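Side-chain contact in 2-oxoglutarate dehydrogenase E3 component (Thermus thermophilus, PDB 2YQU), which probably reoxidises protein-bound dihydrolipoyl groups with NAD(+), using FAD and a redox-active disulfide, as the E3 component of 2-oxo acid dehydrogenase complexes: residues I178-G183 with D200-T205. Sequence-based numbering, arbitrary orientation.
Sequences IGLELG and DRILPT. With FAD (flavin-adenine dinucleotide), chain D.
In the Rossmann-type NAD(+)-binding unit, the helix after the glycine-rich turn meets the loop that follows the next strand: L180, on helix 177-188, packs against I202 and L203, an example of one aliphatic side chain joining a Rossmann helix to that loop. The contact is wholly apolar and rests on one methyl. With CG turned trans to the backbone N (chi1 -163°) and chi2 at 51°, L180 presents CD2 to the loop, 3.6 Å from L203 CD2 and 3.8 Å from I202 CD1. L203 crosses L180 at about a right angle, its CG and both methyls all facing that single carbon from one side. Helix 208-221 closes the cluster, F218 touching L180 and A214 touching L203, while a backbone hydrogen bond ties L203 to G175 of the glycine-rich turn. Helix 177-188 also reaches the flavin, through I178. Seen to bind NAD(+) in this protein, I178 points away from the loop and lays CG1, CG2 and CD1 against the dimethylbenzene end of the isoalloxazine; an alanine here would probably leave a gap beside that ring, where these three carbons now pack. I178 CG2 lies 3.7 Å from FAD C7M, and I178 CD1 lies 3.6 Å from FAD C8.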
loop_
_atom_site.group_PDB
_atom_site.type_symbol
_atom_site.label_atom_id
_atom_site.label_comp_id
_atom_site.label_asym_id
_atom_site.label_seq_id
_atom_site.Cartn_x
_atom_site.Cartn_y
_atom_site.Cartn_z
ATOM N N ILE A 178 -18.648 -5.082 -9.446
ATOM C CA ILE A 178 -18.884 -3.957 -10.339
ATOM C C ILE A 178 -20.049 -3.090 -9.866
ATOM O O ILE A 178 -19.930 -1.874 -9.831
ATOM C CB ILE A 178 -19.105 -4.436 -11.787
ATOM C CG1 ILE A 178 -17.806 -5.043 -12.330
ATOM C CG2 ILE A 178 -19.560 -3.283 -12.675
ATOM C CD1 ILE A 178 -17.988 -5.889 -13.560
ATOM N N GLY A 179 -21.161 -3.715 -9.499
ATOM C CA GLY A 179 -22.355 -2.974 -9.117
ATOM C C GLY A 179 -22.196 -2.265 -7.793
ATOM O O GLY A 179 -22.696 -1.163 -7.616
ATOM N N LEU A 180 -21.482 -2.898 -6.872
ATOM C CA LEU A 180 -21.240 -2.334 -5.551
ATOM C C LEU A 180 -20.354 -1.100 -5.657
ATOM O O LEU A 180 -20.638 -0.064 -5.055
ATOM C CB LEU A 180 -20.584 -3.387 -4.661
ATOM C CG LEU A 180 -20.594 -3.161 -3.157
ATOM C CD1 LEU A 180 -21.999 -2.851 -2.628
ATOM C CD2 LEU A 180 -20.006 -4.394 -2.481
ATOM N N GLU A 181 -19.277 -1.214 -6.425
ATOM C CA GLU A 181 -18.406 -0.073 -6.695
ATOM C C GLU A 181 -19.166 1.111 -7.278
ATOM O O GLU A 181 -19.022 2.234 -6.807
ATOM C CB GLU A 181 -17.276 -0.465 -7.641
ATOM C CG GLU A 181 -16.170 -1.262 -6.966
ATOM C CD GLU A 181 -15.007 -1.580 -7.886
ATOM O OE1 GLU A 181 -13.956 -2.022 -7.376
ATOM O OE2 GLU A 181 -15.127 -1.389 -9.116
ATOM N N LEU A 182 -19.975 0.867 -8.306
ATOM C CA LEU A 182 -20.714 1.949 -8.950
ATOM C C LEU A 182 -21.843 2.480 -8.056
ATOM O O LEU A 182 -22.139 3.682 -8.076
ATOM C CB LEU A 182 -21.218 1.515 -10.339
ATOM C CG LEU A 182 -20.097 1.172 -11.328
ATOM C CD1 LEU A 182 -20.649 0.590 -12.636
ATOM C CD2 LEU A 182 -19.226 2.366 -11.618
ATOM N N GLY A 183 -22.423 1.600 -7.242
ATOM C CA GLY A 183 -23.390 1.987 -6.228
ATOM C C GLY A 183 -22.772 2.998 -5.279
ATOM O O GLY A 183 -23.360 4.045 -5.009
ATOM N N ASP A 200 -27.444 -15.165 -0.760
ATOM C CA ASP A 200 -27.569 -14.766 0.647
ATOM C C ASP A 200 -26.421 -13.887 1.155
ATOM O O ASP A 200 -26.264 -13.713 2.363
ATOM C CB ASP A 200 -27.709 -16.005 1.548
ATOM C CG ASP A 200 -26.437 -16.850 1.619
ATOM O OD1 ASP A 200 -25.453 -16.574 0.887
ATOM O OD2 ASP A 200 -26.334 -17.829 2.389
ATOM N N ARG A 201 -25.621 -13.358 0.234
ATOM C CA ARG A 201 -24.518 -12.466 0.567
ATOM C C ARG A 201 -24.077 -11.673 -0.661
ATOM O O ARG A 201 -24.396 -12.036 -1.789
ATOM C CB ARG A 201 -23.338 -13.271 1.103
ATOM C CG ARG A 201 -22.767 -14.238 0.091
ATOM C CD ARG A 201 -21.898 -15.303 0.678
ATOM N NE ARG A 201 -21.122 -15.966 -0.366
ATOM C CZ ARG A 201 -21.563 -16.976 -1.122
ATOM N NH1 ARG A 201 -20.758 -17.499 -2.041
ATOM N NH2 ARG A 201 -22.791 -17.468 -0.977
ATOM N N ILE A 202 -23.339 -10.595 -0.428
ATOM C CA ILE A 202 -22.717 -9.833 -1.504
ATOM C C ILE A 202 -21.275 -10.295 -1.690
ATOM O O ILE A 202 -20.746 -11.037 -0.865
ATOM C CB ILE A 202 -22.792 -8.313 -1.232
ATOM C CG1 ILE A 202 -22.030 -7.922 0.037
ATOM C CG2 ILE A 202 -24.254 -7.868 -1.115
ATOM C CD1 ILE A 202 -21.863 -6.424 0.193
ATOM N N LEU A 203 -20.659 -9.858 -2.784
ATOM C CA LEU A 203 -19.270 -10.174 -3.091
ATOM C C LEU A 203 -18.971 -11.668 -2.910
ATOM O O LEU A 203 -18.156 -12.045 -2.064
ATOM C CB LEU A 203 -18.344 -9.310 -2.224
ATOM C CG LEU A 203 -18.607 -7.805 -2.326
ATOM C CD1 LEU A 203 -17.745 -7.044 -1.344
ATOM C CD2 LEU A 203 -18.349 -7.306 -3.740
ATOM N N PRO A 204 -19.621 -12.518 -3.708
ATOM C CA PRO A 204 -19.544 -13.972 -3.514
ATOM C C PRO A 204 -18.159 -14.604 -3.715
ATOM O O PRO A 204 -17.960 -15.713 -3.226
ATOM C CB PRO A 204 -20.539 -14.516 -4.549
ATOM C CG PRO A 204 -20.597 -13.481 -5.594
ATOM C CD PRO A 204 -20.477 -12.168 -4.860
ATOM N N THR A 205 -17.236 -13.934 -4.401
ATOM C CA THR A 205 -15.877 -14.452 -4.583
ATOM C C THR A 205 -14.992 -14.207 -3.366
ATOM O O THR A 205 -13.923 -14.798 -3.262
ATOM C CB THR A 205 -15.184 -13.833 -5.816
ATOM O OG1 THR A 205 -15.107 -12.407 -5.684
ATOM C CG2 THR A 205 -15.989 -14.062 -7.089
HETATM P PA FAD D . -11.602 -7.229 -22.649
HETATM O O1A FAD D . -13.082 -7.200 -22.568
HETATM O O2A FAD D . -10.925 -6.186 -21.751
HETATM O O5B FAD D . -11.164 -7.056 -24.179
HETATM C C5B FAD D . -11.844 -7.768 -25.183
HETATM C C4B FAD D . -11.778 -6.931 -26.443
HETATM O O4B FAD D . -12.075 -7.770 -27.542
HETATM C C3B FAD D . -12.802 -5.800 -26.460
HETATM O O3B FAD D . -12.153 -4.559 -26.622
HETATM C C2B FAD D . -13.693 -6.107 -27.648
HETATM O O2B FAD D . -14.052 -4.942 -28.355
HETATM C C1B FAD D . -12.823 -7.033 -28.483
HETATM N N9A FAD D . -13.506 -8.017 -29.328
HETATM C C8A FAD D . -14.425 -8.967 -28.960
HETATM N N7A FAD D . -14.745 -9.702 -30.041
HETATM C C5A FAD D . -14.042 -9.234 -31.098
HETATM C C6A FAD D . -13.981 -9.607 -32.438
HETATM N N6A FAD D . -14.583 -10.698 -32.905
HETATM N N1A FAD D . -13.135 -8.908 -33.259
HETATM C C2A FAD D . -12.357 -7.869 -32.813
HETATM N N3A FAD D . -12.416 -7.512 -31.482
HETATM C C4A FAD D . -13.253 -8.182 -30.658
HETATM N N1 FAD D . -10.955 -5.935 -13.469
HETATM C C2 FAD D . -9.925 -5.779 -12.566
HETATM O O2 FAD D . -9.005 -6.601 -12.500
HETATM N N3 FAD D . -9.919 -4.696 -11.725
HETATM C C4 FAD D . -10.936 -3.769 -11.766
HETATM O O4 FAD D . -10.771 -2.736 -11.139
HETATM C C4X FAD D . -11.983 -3.905 -12.676
HETATM N N5 FAD D . -13.010 -2.976 -12.726
HETATM C C5X FAD D . -14.036 -3.145 -13.652
HETATM C C6 FAD D . -15.071 -2.207 -13.698
HETATM C C7 FAD D . -16.115 -2.361 -14.622
HETATM C C7M FAD D . -17.156 -1.276 -14.713
HETATM C C8 FAD D . -16.119 -3.445 -15.494
HETATM C C8M FAD D . -17.031 -3.474 -16.694
HETATM C C9 FAD D . -15.086 -4.382 -15.443
HETATM C C9A FAD D . -14.045 -4.243 -14.517
HETATM N N10 FAD D . -13.014 -5.184 -14.449
HETATM C C10 FAD D . -11.989 -5.005 -13.532
HETATM C "C1'" FAD D . -13.021 -6.453 -15.263
HETATM C "C2'" FAD D . -12.103 -6.249 -16.471
HETATM O "O2'" FAD D . -12.549 -5.157 -17.260
HETATM C "C3'" FAD D . -11.963 -7.514 -17.311
HETATM O "O3'" FAD D . -11.610 -8.602 -16.478
HETATM C "C4'" FAD D . -10.877 -7.351 -18.369
HETATM O "O4'" FAD D . -11.174 -6.268 -19.215
HETATM C "C5'" FAD D . -10.700 -8.648 -19.167
HETATM O "O5'" FAD D . -9.751 -8.462 -20.193
HETATM P P FAD D . -9.858 -9.292 -21.565
HETATM O O1P FAD D . -8.669 -8.979 -22.415
HETATM O O2P FAD D . -10.120 -10.764 -21.302
HETATM O O3P FAD D . -11.178 -8.748 -22.319
#